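Local coordinates for protein chinitase A (Streptomyces coelicolor, PDB 3EBV) that probably hydrolyses internal glycosidic bonds of chitin with its family 18 glycosyl hydrolase domain, the part of the longer protein present here, at residues S96-N99 and F100-V104; T127-T130 and Q131-A135; G161-Q164 and T165-V169; C207-E211 and G212-P216. One frame throughout, in Å; residues are numbered along the deposited sequence.

Contact 1 of 4, residues S96-N99 and F100-V104; sequences SATN and FANSV
Helix 94-111 joins strands 77-84 and 115-120 in one beta-alpha-beta unit of the (beta/alpha)8 TIM barrel of family 18, and within one of its turns Asn99 is tied to Ser103 and Thr98 lies beside Asn102. The hydroxyl of Ser103 folds back along the helix: with OG lodged between the backbone N and the carbonyl carbon (chi1 62°), OG gives its proton to the carbonyl O of Asn99 at 2.7 Å. Ser103 N donates to the same Asn99 O at 3.0 Å from the opposite face of that carbonyl plane, and two bonds therefore grip one acceptor. The serine OG is also bonded to Val47 N, which links this turn to strand 47-48. On the neighbouring side of the helix the Asn102 amide runs alongside Thr98, its ND2 3.5 Å from the methyl CG2 of Thr98. A water joins the two asparagines, donating to Asn99 OD1 at 2.8 Å and accepting from Asn102 ND2 at 2.9 Å. The other ends of these amides are held elsewhere, Asn99 ND2 by Pro44 O and Asn102 OD1 by Lys139 NZ, and this fixes which way each one faces. The buried side of the helix is apolar, with Ala97 and Ala101 against helix 126-140. Among the regular helical bonds, that from Ala101 N to Ala97 O is nearly straight (170°). The Phe100 ring touches Ile118 of strand 115-120, and Val104 CG2 sits 3.7 Å above one face of this ring, over the centre.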
loop_
_atom_site.group_PDB
_atom_site.type_symbol
_atom_site.label_atom_id
_atom_site.label_comp_id
_atom_site.label_asym_id
_atom_site.label_seq_id
_atom_site.Cartn_x
_atom_site.Cartn_y
_atom_site.Cartn_z
ATOM N N SER A 96 -22.394 -2.875 -7.743
ATOM C CA SER A 96 -21.160 -2.077 -7.624
ATOM C C SER A 96 -19.931 -2.986 -7.466
ATOM O O SER A 96 -18.839 -2.694 -7.989
ATOM C CB SER A 96 -21.267 -1.021 -6.527
ATOM O OG SER A 96 -21.468 -1.588 -5.203
ATOM N N ALA A 97 -20.082 -4.123 -6.770
ATOM C CA ALA A 97 -19.004 -5.122 -6.758
ATOM C C ALA A 97 -18.606 -5.653 -8.176
ATOM O O ALA A 97 -17.416 -5.793 -8.518
ATOM C CB ALA A 97 -19.380 -6.297 -5.814
ATOM N N THR A 98 -19.626 -5.974 -8.991
ATOM C CA THR A 98 -19.390 -6.397 -10.370
ATOM C C THR A 98 -18.790 -5.265 -11.226
ATOM O O THR A 98 -17.867 -5.520 -11.981
ATOM C CB THR A 98 -20.713 -6.904 -10.994
ATOM O OG1 THR A 98 -21.091 -8.073 -10.276
ATOM C CG2 THR A 98 -20.565 -7.219 -12.486
ATOM N N ASN A 99 -19.296 -4.046 -11.040
ATOM C CA ASN A 99 -18.740 -2.887 -11.782
ATOM C C ASN A 99 -17.284 -2.628 -11.394
ATOM O O ASN A 99 -16.449 -2.289 -12.231
ATOM C CB ASN A 99 -19.563 -1.625 -11.553
ATOM C CG ASN A 99 -20.975 -1.730 -12.132
ATOM O OD1 ASN A 99 -21.218 -2.576 -13.009
ATOM N ND2 ASN A 99 -21.892 -0.955 -11.598
ATOM N N PHE A 100 -16.970 -2.826 -10.110
ATOM C CA PHE A 100 -15.593 -2.657 -9.670
ATOM C C PHE A 100 -14.687 -3.688 -10.310
ATOM O O PHE A 100 -13.654 -3.374 -10.871
ATOM C CB PHE A 100 -15.545 -2.831 -8.138
ATOM C CG PHE A 100 -14.173 -2.592 -7.536
ATOM C CD1 PHE A 100 -13.750 -1.277 -7.253
ATOM C CD2 PHE A 100 -13.322 -3.661 -7.259
ATOM C CE1 PHE A 100 -12.465 -1.079 -6.647
ATOM C CE2 PHE A 100 -12.044 -3.437 -6.670
ATOM C CZ PHE A 100 -11.632 -2.158 -6.394
ATOM N N ALA A 101 -15.056 -4.973 -10.215
ATOM C CA ALA A 101 -14.231 -6.026 -10.798
ATOM C C ALA A 101 -14.047 -5.835 -12.309
ATOM O O ALA A 101 -12.938 -5.969 -12.826
ATOM C CB ALA A 101 -14.829 -7.420 -10.519
ATOM N N ASN A 102 -15.154 -5.544 -13.004
ATOM C CA ASN A 102 -15.078 -5.340 -14.464
ATOM C C ASN A 102 -14.165 -4.178 -14.849
ATOM O O ASN A 102 -13.325 -4.303 -15.756
ATOM C CB ASN A 102 -16.477 -5.102 -15.044
ATOM C CG ASN A 102 -17.297 -6.390 -15.154
ATOM O OD1 ASN A 102 -16.747 -7.480 -15.143
ATOM N ND2 ASN A 102 -18.618 -6.247 -15.262
ATOM N N SER A 103 -14.341 -3.051 -14.163
ATOM C CA SER A 103 -13.607 -1.839 -14.536
ATOM C C SER A 103 -12.141 -1.919 -14.123
ATOM O O SER A 103 -11.262 -1.515 -14.864
ATOM C CB SER A 103 -14.290 -0.594 -14.008
ATOM O OG SER A 103 -14.333 -0.606 -12.587
ATOM N N VAL A 104 -11.862 -2.441 -12.918
ATOM C CA VAL A 104 -10.472 -2.621 -12.544
ATOM C C VAL A 104 -9.737 -3.560 -13.505
ATOM O O VAL A 104 -8.596 -3.290 -13.914
ATOM C CB VAL A 104 -10.326 -3.103 -11.042
ATOM C CG1 VAL A 104 -8.870 -3.500 -10.729
ATOM C CG2 VAL A 104 -10.828 -2.004 -10.116
HETATM O O HOH W 1 -19.774 -3.553 -15.221
#

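Contact 2 of 4, residues T127-T130 and Q131-A135; sequences TYMT and QALRA
CG of Met129, a selenomethionine, lies opposite its own backbone N (chi1 -176°), whereas CG of Leu133 stands beside its backbone N (chi1 -69°). Together with further bends at chi2 and chi3 of the Met129 chain, these torsions make the two side chains cross at a slant and bring SE to 3.9 Å from Leu133 CG. The methyl CD1 of Leu133 is 4.0 Å from Met129 CG, and Met129 SE also comes within 4.3 Å of Ala132 CB. Were Leu133 replaced by an alanine, the selenium arm of Met129 would probably lose its neighbour one turn on, with a gap left beside Thr165 and Ile118. This buried stripe belongs to helix 126-140, which connects strands 115-120 and 145-148 in the TIM barrel; Met129 and Leu133 both touch strand 115-120, and Met129 touches Phe100 of the preceding barrel helix as well. On the outer side, Gln131 extends in full and runs alongside Tyr128, pointing the same way, with OE1 3.7 Å from ring atom CD1. The ring and amide planes stand 55° apart, and the approach to the ring is oblique. Gln131 NE2 is bonded to Ser94 OG, which holds this amide toward the start of helix 94-111. Arg134 CG lies 3.4 Å from Thr130 O, the carbonyl that also accepts Arg134 N. The guanidinium of Arg134 makes a salt bridge to Asp171, and its NH2 also bonds to Asn168 O.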
loop_
_atom_site.group_PDB
_atom_site.type_symbol
_atom_site.label_atom_id
_atom_site.label_comp_id
_atom_site.label_asym_id
_atom_site.label_seq_id
_atom_site.Cartn_x
_atom_site.Cartn_y
_atom_site.Cartn_z
ATOM N N THR A 127 -18.746 -7.128 3.067
ATOM C CA THR A 127 -19.641 -8.045 2.347
ATOM C C THR A 127 -19.399 -7.835 0.853
ATOM O O THR A 127 -19.230 -8.824 0.118
ATOM C CB THR A 127 -21.099 -7.800 2.741
ATOM O OG1 THR A 127 -21.306 -8.189 4.100
ATOM C CG2 THR A 127 -22.070 -8.613 1.840
ATOM N N TYR A 128 -19.364 -6.578 0.388
ATOM C CA TYR A 128 -19.343 -6.330 -1.076
ATOM C C TYR A 128 -17.925 -6.216 -1.640
ATOM O O TYR A 128 -17.663 -6.625 -2.764
ATOM C CB TYR A 128 -20.303 -5.189 -1.496
ATOM C CG TYR A 128 -21.690 -5.631 -1.101
ATOM C CD1 TYR A 128 -22.315 -6.628 -1.839
ATOM C CD2 TYR A 128 -22.302 -5.180 0.063
ATOM C CE1 TYR A 128 -23.545 -7.109 -1.446
ATOM C CE2 TYR A 128 -23.561 -5.678 0.475
ATOM C CZ TYR A 128 -24.144 -6.667 -0.313
ATOM O OH TYR A 128 -25.350 -7.230 0.053
HETATM N N MSE A 129 -16.987 -5.735 -0.816
HETATM C CA MSE A 129 -15.620 -5.735 -1.311
HETATM C C MSE A 129 -15.044 -7.162 -1.442
HETATM O O MSE A 129 -14.245 -7.465 -2.345
HETATM C CB MSE A 129 -14.692 -4.893 -0.405
HETATM C CG MSE A 129 -13.233 -4.781 -0.936
HETATM SE SE MSE A 129 -13.070 -4.101 -2.816
HETATM C CE MSE A 129 -13.347 -2.172 -2.472
ATOM N N THR A 130 -15.446 -8.089 -0.543
ATOM C CA THR A 130 -14.990 -9.475 -0.685
ATOM C C THR A 130 -15.554 -10.055 -2.004
ATOM O O THR A 130 -14.811 -10.652 -2.773
ATOM C CB THR A 130 -15.433 -10.350 0.534
ATOM O OG1 THR A 130 -14.823 -9.807 1.739
ATOM C CG2 THR A 130 -15.003 -11.801 0.343
ATOM N N GLN A 131 -16.843 -9.805 -2.241
ATOM C CA GLN A 131 -17.443 -10.297 -3.488
ATOM C C GLN A 131 -16.715 -9.702 -4.697
ATOM O O GLN A 131 -16.375 -10.432 -5.643
ATOM C CB GLN A 131 -18.890 -9.893 -3.520
ATOM C CG GLN A 131 -19.608 -10.343 -4.840
ATOM C CD GLN A 131 -21.066 -9.939 -4.880
ATOM O OE1 GLN A 131 -21.733 -9.733 -3.853
ATOM N NE2 GLN A 131 -21.598 -9.843 -6.123
ATOM N N ALA A 132 -16.448 -8.392 -4.631
ATOM C CA ALA A 132 -15.767 -7.696 -5.747
ATOM C C ALA A 132 -14.380 -8.282 -6.015
ATOM O O ALA A 132 -13.976 -8.525 -7.161
ATOM C CB ALA A 132 -15.680 -6.203 -5.478
ATOM N N LEU A 133 -13.631 -8.506 -4.937
ATOM C CA LEU A 133 -12.279 -9.017 -5.099
ATOM C C LEU A 133 -12.250 -10.469 -5.644
ATOM O O LEU A 133 -11.336 -10.835 -6.393
ATOM C CB LEU A 133 -11.458 -8.902 -3.779
ATOM C CG LEU A 133 -11.134 -7.445 -3.415
ATOM C CD1 LEU A 133 -10.486 -7.444 -2.006
ATOM C CD2 LEU A 133 -10.225 -6.762 -4.436
ATOM N N ARG A 134 -13.221 -11.290 -5.220
ATOM C CA ARG A 134 -13.295 -12.647 -5.798
ATOM C C ARG A 134 -13.655 -12.598 -7.281
ATOM O O ARG A 134 -13.095 -13.362 -8.062
ATOM C CB ARG A 134 -14.314 -13.495 -5.019
ATOM C CG ARG A 134 -13.841 -13.862 -3.583
ATOM C CD ARG A 134 -12.569 -14.620 -3.583
ATOM N NE ARG A 134 -12.187 -15.011 -2.218
ATOM C CZ ARG A 134 -11.077 -15.682 -1.892
ATOM N NH1 ARG A 134 -10.167 -16.007 -2.818
ATOM N NH2 ARG A 134 -10.835 -15.992 -0.607
ATOM N N ALA A 135 -14.560 -11.693 -7.636
ATOM C CA ALA A 135 -14.908 -11.532 -9.082
ATOM C C ALA A 135 -13.678 -11.098 -9.892
ATOM O O ALA A 135 -13.386 -11.609 -10.984
ATOM C CB ALA A 135 -16.039 -10.547 -9.236
#

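Contact 3 of 4, residues G161-Q164 and T165-V169; sequences GYFQ and TALNV
The ring of Phe163 meets Leu167 one turn further along, whose methyl CD1 comes to 3.7 Å from ring atom CD2 at an oblique angle. The pair lies on helix 161-168, the link between strands 145-148 and 175-179 of the (beta/alpha)8 barrel. On another side of the helix is the second pair of flat groups, the amides of Gln164 and Asn168, with their planes 31° apart. A leucine in place of Asn168 would probably leave the Gln164 amide without its polar neighbour one turn on. Tyr162 packs on Met148 of strand 145-148, and its OH is bonded to Leu120 O. Thr165 is buried against Met148 and against Met129 and Thr130 of helix 126-140. With OG1 set beside its own backbone N (chi1 -55°), the hydroxyl turns back toward the start of the helix, and the polar atom is satisfied inside the packing. Gly161 O accepts twice, from Thr165 N at 3.0 Å and, from the opposite face of the carbonyl plane, from Thr165 OG1 at 2.8 Å.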
loop_
_atom_site.group_PDB
_atom_site.type_symbol
_atom_site.label_atom_id
_atom_site.label_comp_id
_atom_site.label_asym_id
_atom_site.label_seq_id
_atom_site.Cartn_x
_atom_site.Cartn_y
_atom_site.Cartn_z
ATOM N N GLY A 161 -13.443 -3.231 8.944
ATOM C CA GLY A 161 -13.880 -3.607 7.579
ATOM C C GLY A 161 -12.732 -4.067 6.703
ATOM O O GLY A 161 -12.825 -5.118 6.041
ATOM N N TYR A 162 -11.627 -3.310 6.669
ATOM C CA TYR A 162 -10.433 -3.785 5.969
ATOM C C TYR A 162 -9.919 -5.130 6.505
ATOM O O TYR A 162 -9.512 -6.000 5.749
ATOM C CB TYR A 162 -9.286 -2.744 6.036
ATOM C CG TYR A 162 -9.277 -1.730 4.924
ATOM C CD1 TYR A 162 -10.030 -0.562 5.017
ATOM C CD2 TYR A 162 -8.479 -1.947 3.807
ATOM C CE1 TYR A 162 -10.012 0.413 3.958
ATOM C CE2 TYR A 162 -8.413 -0.987 2.767
ATOM C CZ TYR A 162 -9.198 0.173 2.869
ATOM O OH TYR A 162 -9.123 1.049 1.792
ATOM N N PHE A 163 -9.906 -5.294 7.839
ATOM C CA PHE A 163 -9.324 -6.472 8.424
ATOM C C PHE A 163 -10.184 -7.700 8.033
ATOM O O PHE A 163 -9.631 -8.725 7.620
ATOM C CB PHE A 163 -9.194 -6.297 9.956
ATOM C CG PHE A 163 -8.069 -7.094 10.578
ATOM C CD1 PHE A 163 -7.314 -6.536 11.642
ATOM C CD2 PHE A 163 -7.735 -8.367 10.132
ATOM C CE1 PHE A 163 -6.257 -7.304 12.248
ATOM C CE2 PHE A 163 -6.678 -9.136 10.732
ATOM C CZ PHE A 163 -5.955 -8.566 11.808
ATOM N N GLN A 164 -11.507 -7.556 8.148
ATOM C CA GLN A 164 -12.407 -8.677 7.802
ATOM C C GLN A 164 -12.224 -9.052 6.331
ATOM O O GLN A 164 -12.154 -10.222 5.994
ATOM C CB GLN A 164 -13.852 -8.288 8.033
ATOM C CG GLN A 164 -14.817 -9.467 7.852
ATOM C CD GLN A 164 -14.513 -10.621 8.756
ATOM O OE1 GLN A 164 -13.984 -11.685 8.311
ATOM N NE2 GLN A 164 -14.817 -10.433 10.055
ATOM N N THR A 165 -12.112 -8.025 5.476
ATOM C CA THR A 165 -11.926 -8.263 4.037
ATOM C C THR A 165 -10.627 -8.986 3.791
ATOM O O THR A 165 -10.552 -9.996 3.074
ATOM C CB THR A 165 -12.005 -6.962 3.228
ATOM O OG1 THR A 165 -13.243 -6.303 3.511
ATOM C CG2 THR A 165 -11.900 -7.235 1.688
ATOM N N ALA A 166 -9.540 -8.458 4.390
ATOM C CA ALA A 166 -8.234 -9.063 4.237
ATOM C C ALA A 166 -8.237 -10.561 4.624
ATOM O O ALA A 166 -7.694 -11.422 3.901
ATOM C CB ALA A 166 -7.218 -8.271 5.084
ATOM N N LEU A 167 -8.874 -10.882 5.766
ATOM C CA LEU A 167 -8.976 -12.279 6.189
ATOM C C LEU A 167 -9.818 -13.096 5.184
ATOM O O LEU A 167 -9.426 -14.232 4.855
ATOM C CB LEU A 167 -9.577 -12.363 7.588
ATOM C CG LEU A 167 -8.620 -11.847 8.697
ATOM C CD1 LEU A 167 -9.451 -11.675 9.970
ATOM C CD2 LEU A 167 -7.410 -12.803 8.876
ATOM N N ASN A 168 -10.907 -12.494 4.692
ATOM C CA ASN A 168 -11.799 -13.247 3.777
ATOM C C ASN A 168 -11.052 -13.619 2.524
ATOM O O ASN A 168 -11.316 -14.678 1.933
ATOM C CB ASN A 168 -12.993 -12.387 3.397
ATOM C CG ASN A 168 -13.992 -12.206 4.532
ATOM O OD1 ASN A 168 -13.890 -12.874 5.594
ATOM N ND2 ASN A 168 -14.980 -11.328 4.322
ATOM N N VAL A 169 -10.142 -12.732 2.090
ATOM C CA VAL A 169 -9.379 -12.978 0.838
ATOM C C VAL A 169 -7.915 -13.332 1.077
ATOM O O VAL A 169 -7.053 -13.145 0.201
ATOM C CB VAL A 169 -9.549 -11.822 -0.203
ATOM C CG1 VAL A 169 -11.019 -11.502 -0.426
ATOM C CG2 VAL A 169 -8.805 -10.534 0.289
#

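Contact 4 of 4, residues C207-E211 and G212-P216; sequences CIQLE and GGLAP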
loop_
_atom_site.group_PDB
_atom_site.type_symbol
_atom_site.label_atom_id
_atom_site.label_comp_id
_atom_site.label_asym_id
_atom_site.label_seq_id
_atom_site.Cartn_x
_atom_site.Cartn_y
_atom_site.Cartn_z
ATOM N N CYS A 207 1.644 -5.862 15.317
ATOM C CA CYS A 207 1.352 -7.070 16.115
ATOM C C CYS A 207 -0.133 -7.473 16.040
ATOM O O CYS A 207 -0.464 -8.665 16.062
ATOM C CB CYS A 207 1.749 -6.725 17.570
ATOM S SG CYS A 207 1.359 -7.980 18.796
ATOM N N ILE A 208 -1.051 -6.509 15.987
ATOM C CA ILE A 208 -2.474 -6.866 15.942
ATOM C C ILE A 208 -2.726 -7.698 14.661
ATOM O O ILE A 208 -3.495 -8.672 14.686
ATOM C CB ILE A 208 -3.383 -5.602 15.899
ATOM C CG1 ILE A 208 -3.159 -4.705 17.119
ATOM C CG2 ILE A 208 -4.859 -5.980 15.798
ATOM C CD1 ILE A 208 -3.834 -3.352 16.971
ATOM N N GLN A 209 -2.105 -7.288 13.543
ATOM C CA GLN A 209 -2.248 -8.042 12.275
ATOM C C GLN A 209 -1.569 -9.410 12.356
ATOM O O GLN A 209 -2.157 -10.431 11.932
ATOM C CB GLN A 209 -1.656 -7.209 11.136
ATOM C CG GLN A 209 -2.458 -5.934 10.924
ATOM C CD GLN A 209 -1.807 -4.946 9.972
ATOM O OE1 GLN A 209 -1.178 -5.331 8.991
ATOM N NE2 GLN A 209 -1.968 -3.664 10.282
ATOM N N LEU A 210 -0.343 -9.430 12.882
ATOM C CA LEU A 210 0.467 -10.660 12.951
ATOM C C LEU A 210 -0.126 -11.702 13.897
ATOM O O LEU A 210 0.109 -12.905 13.687
ATOM C CB LEU A 210 1.921 -10.353 13.316
ATOM C CG LEU A 210 2.669 -9.449 12.317
ATOM C CD1 LEU A 210 3.848 -8.732 12.984
ATOM C CD2 LEU A 210 3.118 -10.321 11.108
ATOM N N GLU A 211 -0.823 -11.244 14.927
ATOM C CA GLU A 211 -1.501 -12.148 15.873
ATOM C C GLU A 211 -2.957 -12.384 15.489
ATOM O O GLU A 211 -3.641 -13.185 16.158
ATOM C CB GLU A 211 -1.408 -11.593 17.326
ATOM C CG GLU A 211 0.023 -11.476 17.827
ATOM C CD GLU A 211 0.101 -11.053 19.307
ATOM O OE1 GLU A 211 -0.925 -10.554 19.863
ATOM O OE2 GLU A 211 1.217 -11.220 19.882
ATOM N N GLY A 212 -3.462 -11.707 14.441
ATOM C CA GLY A 212 -4.875 -11.725 14.154
ATOM C C GLY A 212 -5.262 -12.473 12.883
ATOM O O GLY A 212 -6.359 -12.277 12.380
ATOM N N GLY A 213 -4.344 -13.280 12.380
ATOM C CA GLY A 213 -4.668 -14.210 11.276
ATOM C C GLY A 213 -4.050 -13.897 9.927
ATOM O O GLY A 213 -4.273 -14.647 8.972
ATOM N N LEU A 214 -3.296 -12.811 9.818
ATOM C CA LEU A 214 -2.523 -12.502 8.593
ATOM C C LEU A 214 -1.145 -13.124 8.692
ATOM O O LEU A 214 -0.525 -13.131 9.782
ATOM C CB LEU A 214 -2.439 -10.990 8.356
ATOM C CG LEU A 214 -3.799 -10.333 8.090
ATOM C CD1 LEU A 214 -3.581 -8.832 7.996
ATOM C CD2 LEU A 214 -4.448 -10.849 6.793
ATOM N N ALA A 215 -0.649 -13.675 7.579
ATOM C CA ALA A 215 0.715 -14.215 7.550
ATOM C C ALA A 215 1.743 -13.053 7.618
ATOM O O ALA A 215 1.428 -11.922 7.214
ATOM C CB ALA A 215 0.953 -15.044 6.255
ATOM N N PRO A 216 2.951 -13.319 8.110
ATOM C CA PRO A 216 3.953 -12.245 8.143
ATOM C C PRO A 216 4.191 -11.651 6.759
ATOM O O PRO A 216 4.404 -10.437 6.644
ATOM C CB PRO A 216 5.200 -12.940 8.714
ATOM C CG PRO A 216 4.599 -14.010 9.620
ATOM C CD PRO A 216 3.431 -14.536 8.813
HETATM O O HOH W 2 1.552 -13.800 11.469
HETATM O O HOH W 3 -1.955 -14.693 13.019
#
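Hydrogen bonds from Gly212 and Leu214 converge on the carbonyl of Gln209 where helix 199-210 gives way to a loop. Gly212 N donates to Gln209 O at 3.1 Å, but from well above the carbonyl plane (74° out of it), while the bond from Leu214 N to the same oxygen is weak at 3.4 Å. Water carries the next link. One molecule donates to Leu210 O and accepts from Gly213 N, both at 2.8 Å; a second donates to Leu210 O and to Leu214 O. Carbon-carbon contacts close the two sides of the turn. Leu214 CD1 lies 4.0 Å from Gln209 CB, and the side chain also touches Phe163 and Val176, whereas Leu210 CD2 rests 3.6 Å from Pro216 CA. Gly213 has a positive phi of 110°, at which a beta carbon would collide with the carbonyl O of Gly212. The covalent tie is at Cys207, in a disulfide with Cys189. This glycine, the weak bond from Leu214 N to Gln209 O and the contact of Gln209 CB with Leu214 CD1 resemble a Schellman motif in which water replaces the direct Gly213-to-Leu210 link, ending a TIM-barrel helix before strand 219-224.

From the N terminus, the four contacts follow one another in series; none nests in or crosses another, and each is local, so no long loop is closed. Contacts 1, 2 and 3 each span about two turns of successive barrel helices, 94-111, 126-140 and 161-168, while contact 4 turns the chain out of helix 199-210 toward strand 219-224. Contacts 1 and 2 pack through small alanines, contacts 2 and 3 through a methyl of Thr165 and a polar link at the end of helix 161-168, and contacts 3 and 4 where Phe163 and Leu167 touch the carbonyl oxygens of Gly212 and Gly213. Contacts 1 and 4 stay apart, their nearest atoms about 17 Å from each other.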